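Local atomic coordinates of exoglucanase A (Cellulomonas fimi, PDB entry 7CBD), a protein that hydrolyses beta-1,4-glucosidic linkages of cellulose with inversion at the anomeric carbon, releasing cellobiose from non-reducing chain ends. Residues Leu38-Met42 and Phe420-Lys425; Pro366-Ser370 and Trp415-Phe420. One frame throughout, in Å; residues are numbered along the deposited sequence.

Contact 1: Leu38-Met42 and Phe420-Lys425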
loop_
_atom_site.group_PDB
_atom_site.type_symbol
_atom_site.label_atom_id
_atom_site.label_comp_id
_atom_site.label_asym_id
_atom_site.label_seq_id
_atom_site.Cartn_x
_atom_site.Cartn_y
_atom_site.Cartn_z
ATOM N N LEU A 38 5.801 -5.547 -24.747
ATOM C CA LEU A 38 5.855 -4.939 -23.425
ATOM C C LEU A 38 5.064 -3.639 -23.398
ATOM O O LEU A 38 4.328 -3.374 -22.438
ATOM C CB LEU A 38 7.312 -4.699 -23.040
ATOM C CG LEU A 38 7.545 -3.983 -21.713
ATOM C CD1 LEU A 38 7.000 -4.848 -20.586
ATOM C CD2 LEU A 38 9.028 -3.709 -21.539
ATOM N N ALA A 39 5.180 -2.829 -24.453
ATOM C CA ALA A 39 4.372 -1.617 -24.549
ATOM C C ALA A 39 2.885 -1.929 -24.429
ATOM O O ALA A 39 2.144 -1.199 -23.762
ATOM C CB ALA A 39 4.668 -0.891 -25.862
ATOM N N ALA A 40 2.428 -3.004 -25.080
ATOM C CA ALA A 40 1.011 -3.359 -25.033
ATOM C C ALA A 40 0.571 -3.717 -23.615
ATOM O O ALA A 40 -0.541 -3.367 -23.190
ATOM C CB ALA A 40 0.731 -4.509 -26.005
ATOM N N LYS A 41 1.426 -4.424 -22.868
ATOM C CA LYS A 41 1.110 -4.734 -21.475
ATOM C C LYS A 41 1.042 -3.467 -20.631
ATOM O O LYS A 41 0.151 -3.318 -19.786
ATOM C CB LYS A 41 2.165 -5.673 -20.897
ATOM C CG LYS A 41 2.171 -7.079 -21.474
ATOM C CD LYS A 41 3.314 -7.862 -20.834
ATOM C CE LYS A 41 3.250 -9.350 -21.107
ATOM N NZ LYS A 41 4.315 -10.059 -20.339
ATOM N N MET A 42 1.982 -2.541 -20.846
ATOM C CA MET A 42 1.933 -1.269 -20.133
ATOM C C MET A 42 0.636 -0.524 -20.424
ATOM O O MET A 42 0.033 0.056 -19.517
ATOM C CB MET A 42 3.150 -0.414 -20.482
ATOM C CG MET A 42 4.461 -1.003 -20.005
ATOM S SD MET A 42 5.838 0.114 -20.341
ATOM C CE MET A 42 7.146 -0.672 -19.403
ATOM N N PHE A 420 9.501 0.247 -13.309
ATOM C CA PHE A 420 8.232 -0.052 -13.963
ATOM C C PHE A 420 8.390 -1.145 -15.011
ATOM O O PHE A 420 7.516 -2.006 -15.142
ATOM C CB PHE A 420 7.601 1.194 -14.575
ATOM C CG PHE A 420 6.193 0.969 -15.061
ATOM C CD1 PHE A 420 5.174 0.659 -14.168
ATOM C CD2 PHE A 420 5.885 1.051 -16.406
ATOM C CE1 PHE A 420 3.885 0.451 -14.604
ATOM C CE2 PHE A 420 4.586 0.844 -16.847
ATOM C CZ PHE A 420 3.588 0.546 -15.946
ATOM N N VAL A 421 9.493 -1.129 -15.764
ATOM C CA VAL A 421 9.753 -2.208 -16.714
ATOM C C VAL A 421 9.742 -3.554 -15.997
ATOM O O VAL A 421 9.075 -4.505 -16.426
ATOM C CB VAL A 421 11.078 -1.956 -17.452
ATOM C CG1 VAL A 421 11.543 -3.208 -18.186
ATOM C CG2 VAL A 421 10.930 -0.796 -18.414
ATOM N N THR A 422 10.477 -3.647 -14.884
ATOM C CA THR A 422 10.532 -4.893 -14.125
ATOM C C THR A 422 9.169 -5.251 -13.544
ATOM O O THR A 422 8.762 -6.420 -13.578
ATOM C CB THR A 422 11.573 -4.761 -13.017
ATOM O OG1 THR A 422 12.860 -4.592 -13.615
ATOM C CG2 THR A 422 11.591 -5.994 -12.123
ATOM N N LEU A 423 8.448 -4.255 -13.012
ATOM C CA LEU A 423 7.135 -4.510 -12.424
ATOM C C LEU A 423 6.189 -5.138 -13.435
ATOM O O LEU A 423 5.415 -6.042 -13.093
ATOM C CB LEU A 423 6.531 -3.212 -11.894
ATOM C CG LEU A 423 7.066 -2.723 -10.551
ATOM C CD1 LEU A 423 6.572 -1.309 -10.292
ATOM C CD2 LEU A 423 6.643 -3.658 -9.425
ATOM N N VAL A 424 6.228 -4.669 -14.685
ATOM C CA VAL A 424 5.348 -5.211 -15.716
ATOM C C VAL A 424 5.841 -6.575 -16.188
ATOM O O VAL A 424 5.064 -7.531 -16.294
ATOM C CB VAL A 424 5.200 -4.204 -16.871
ATOM C CG1 VAL A 424 4.358 -4.793 -17.998
ATOM C CG2 VAL A 424 4.576 -2.917 -16.366
ATOM N N LYS A 425 7.146 -6.695 -16.456
ATOM C CA LYS A 425 7.705 -7.979 -16.873
ATOM C C LYS A 425 7.426 -9.064 -15.845
ATOM O O LYS A 425 7.185 -10.220 -16.202
ATOM C CB LYS A 425 9.212 -7.852 -17.065
ATOM C CG LYS A 425 9.638 -7.115 -18.311
ATOM C CD LYS A 425 11.160 -7.056 -18.342
ATOM C CE LYS A 425 11.702 -6.832 -19.726
ATOM N NZ LYS A 425 11.246 -5.553 -20.295
HETATM O O HOH W 1 3.308 -9.563 -17.403
#
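M42 reaches from one helix to the other, with its unbranched chain running past the F420 ring to V421. Its CB approaches the rim of the F420 ring, and CG comes closer, 3.7 Å from F420 CE2, while also facing V424 CG2. SD sits at the edge of the F420 ring, 5.0 Å from the centroid, a Met-aromatic contact. CE passes the ring at F420 CD2 and ends 3.9 Å from V421 CG2. The extended chain beyond CG (chi2 -176°, chi3 169°) carries the methyl this far, and a flexible thioether suits packing against both an aromatic ring and branched aliphatic side chains. The two helices, 36-45 and 417-425, cross nearly at right angles (88°), with segment axes 10.2 Å apart, joining an early and a late part of the glycoside hydrolase family 6 catalytic domain. V424, whose CB is directed toward the other helix, puts CG1 3.7 Å from L38 CD1 and equally close to CB of K41; its compact branches fit where the backbones come near. At the margin, K41 NZ donates to a water (3.1 Å) that in turn donates to V424 O (2.9 Å), so one water links the two helices.

Contact 2: Pro366-Ser370 and Trp415-Phe420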
loop_
_atom_site.group_PDB
_atom_site.type_symbol
_atom_site.label_atom_id
_atom_site.label_comp_id
_atom_site.label_asym_id
_atom_site.label_seq_id
_atom_site.Cartn_x
_atom_site.Cartn_y
_atom_site.Cartn_z
ATOM N N PRO A 366 0.798 3.521 -6.577
ATOM C CA PRO A 366 0.680 3.424 -8.047
ATOM C C PRO A 366 1.931 2.807 -8.646
ATOM O O PRO A 366 3.038 3.341 -8.462
ATOM C CB PRO A 366 0.523 4.890 -8.490
ATOM C CG PRO A 366 0.181 5.665 -7.208
ATOM C CD PRO A 366 0.958 4.919 -6.145
ATOM N N PRO A 367 1.806 1.683 -9.354
ATOM C CA PRO A 367 2.994 1.061 -9.949
ATOM C C PRO A 367 3.762 2.043 -10.819
ATOM O O PRO A 367 3.183 2.782 -11.619
ATOM C CB PRO A 367 2.413 -0.091 -10.778
ATOM C CG PRO A 367 1.140 -0.444 -10.064
ATOM C CD PRO A 367 0.591 0.866 -9.556
ATOM N N GLY A 368 5.087 2.045 -10.650
ATOM C CA GLY A 368 5.961 2.939 -11.372
ATOM C C GLY A 368 6.478 4.105 -10.558
ATOM O O GLY A 368 7.511 4.684 -10.916
ATOM N N GLU A 369 5.797 4.463 -9.467
ATOM C CA GLU A 369 6.273 5.537 -8.607
ATOM C C GLU A 369 7.302 4.998 -7.620
ATOM O O GLU A 369 7.078 3.971 -6.969
ATOM C CB GLU A 369 5.095 6.172 -7.868
ATOM C CG GLU A 369 4.188 6.940 -8.819
ATOM C CD GLU A 369 3.056 7.686 -8.146
ATOM O OE1 GLU A 369 2.970 7.701 -6.902
ATOM O OE2 GLU A 369 2.252 8.272 -8.890
ATOM N N SER A 370 8.421 5.705 -7.497
ATOM C CA SER A 370 9.499 5.293 -6.614
ATOM C C SER A 370 9.070 5.350 -5.149
ATOM O O SER A 370 8.203 6.142 -4.754
ATOM C CB SER A 370 10.687 6.229 -6.809
ATOM O OG SER A 370 11.756 5.880 -5.955
ATOM N N TRP A 415 8.553 9.069 -11.323
ATOM C CA TRP A 415 8.513 7.915 -12.211
ATOM C C TRP A 415 9.853 7.193 -12.218
ATOM O O TRP A 415 10.907 7.810 -12.414
ATOM C CB TRP A 415 8.156 8.338 -13.634
ATOM C CG TRP A 415 7.863 7.148 -14.456
ATOM C CD1 TRP A 415 8.687 6.548 -15.367
ATOM C CD2 TRP A 415 6.679 6.352 -14.396
ATOM N NE1 TRP A 415 8.077 5.438 -15.890
ATOM C CE2 TRP A 415 6.844 5.295 -15.309
ATOM C CE3 TRP A 415 5.486 6.436 -13.664
ATOM C CZ2 TRP A 415 5.869 4.334 -15.513
ATOM C CZ3 TRP A 415 4.517 5.477 -13.873
ATOM C CH2 TRP A 415 4.714 4.441 -14.794
ATOM N N PHE A 416 9.812 5.879 -12.025
ATOM C CA PHE A 416 11.007 5.048 -11.907
ATOM C C PHE A 416 11.020 4.107 -13.109
ATOM O O PHE A 416 10.424 3.028 -13.081
ATOM C CB PHE A 416 10.940 4.293 -10.582
ATOM C CG PHE A 416 12.247 3.682 -10.143
ATOM C CD1 PHE A 416 12.375 3.197 -8.852
ATOM C CD2 PHE A 416 13.338 3.581 -11.000
ATOM C CE1 PHE A 416 13.554 2.619 -8.422
ATOM C CE2 PHE A 416 14.533 3.002 -10.567
ATOM C CZ PHE A 416 14.640 2.524 -9.281
ATOM N N GLU A 417 11.740 4.519 -14.159
ATOM C CA GLU A 417 11.644 3.876 -15.467
ATOM C C GLU A 417 11.963 2.386 -15.409
ATOM O O GLU A 417 11.166 1.549 -15.854
ATOM C CB GLU A 417 12.584 4.581 -16.442
ATOM C CG GLU A 417 12.418 4.138 -17.891
ATOM C CD GLU A 417 11.222 4.780 -18.572
ATOM O OE1 GLU A 417 10.517 5.574 -17.913
ATOM O OE2 GLU A 417 10.981 4.498 -19.764
ATOM N N GLU A 418 13.142 2.045 -14.874
ATOM C CA GLU A 418 13.589 0.656 -14.852
ATOM C C GLU A 418 12.695 -0.190 -13.965
ATOM O O GLU A 418 12.388 -1.344 -14.295
ATOM C CB GLU A 418 15.029 0.580 -14.348
ATOM C CG GLU A 418 16.023 1.351 -15.185
ATOM C CD GLU A 418 16.397 2.672 -14.562
ATOM O OE1 GLU A 418 15.476 3.414 -14.151
ATOM O OE2 GLU A 418 17.612 2.955 -14.479
ATOM N N GLN A 419 12.276 0.371 -12.832
ATOM C CA GLN A 419 11.420 -0.362 -11.914
ATOM C C GLN A 419 10.085 -0.696 -12.564
ATOM O O GLN A 419 9.582 -1.814 -12.412
ATOM C CB GLN A 419 11.210 0.456 -10.649
ATOM C CG GLN A 419 10.348 -0.238 -9.618
ATOM C CD GLN A 419 10.048 0.664 -8.449
ATOM O OE1 GLN A 419 9.450 1.725 -8.619
ATOM N NE2 GLN A 419 10.483 0.264 -7.253
ATOM N N PHE A 420 9.501 0.247 -13.309
ATOM C CA PHE A 420 8.232 -0.052 -13.963
ATOM C C PHE A 420 8.390 -1.145 -15.011
ATOM O O PHE A 420 7.516 -2.006 -15.142
ATOM C CB PHE A 420 7.601 1.194 -14.575
ATOM C CG PHE A 420 6.193 0.969 -15.061
ATOM C CD1 PHE A 420 5.174 0.659 -14.168
ATOM C CD2 PHE A 420 5.885 1.051 -16.406
ATOM C CE1 PHE A 420 3.885 0.451 -14.604
ATOM C CE2 PHE A 420 4.586 0.844 -16.847
ATOM C CZ PHE A 420 3.588 0.546 -15.946
HETATM O O HOH W 2 6.749 1.560 -8.233
#
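W415 and F420 both carry CG anti to the backbone N (chi1 -169° in W415), which brings their rings to G368 from different directions. The six-membered ring of W415 lies over the glycine, whose CA stands 4.1 Å from the ring centroid, over the face, a CH-pi contact. F420 brings CD1 to 3.7 Å from the same G368 CA. Having no side chain, G368 lets both rings close directly on its CA; its positive phi (104°), at the third position of a type II turn from P366 to E369, is also one that glycine adopts readily. P367, whose ring restrains phi at the turn's second position, rests CB against F420 CE1. The backbones join through F416 N, which donates to G368 O at 2.8 Å, almost in line with the carbonyl bond (C=O...N 173°); E369 and W415 form a single beta bridge. A water ties the turn to the helix: it accepts from G368 N (3.0 Å) and donates to E369 O and Q419 OE1, both at 2.7 Å. Glutamine suits this place because its amide also donates, through NE2, to N336 OD1. S370 meets the F416 ring, while its OG bonds to P410 O and G372 N. This is a type II Pro-Gly turn packed against W415 and F420, fastening the start of helix 417-425 to the loop that leads into D371, a predicted active-site residue.

Helix 417-425 takes part in both contacts, whose centres lie 10 Å apart on the same side of the chain's centre. F420 belongs to both, and L423 CD1 of contact 1 packs 3.7 Å from G368 N of contact 2. Along the chain the order is 38-42, 366-370, 415-420 and 420-425, so contact 2 is nested within the long loop closed by contact 1. The beginning of the helix meets the loop following strand 358-362, a strand of the central mixed sheet, whereas its later turns pack on helix 36-45. This late helix therefore connects the surroundings of D371, a predicted active-site residue, with an early, more peripheral part of the catalytic domain.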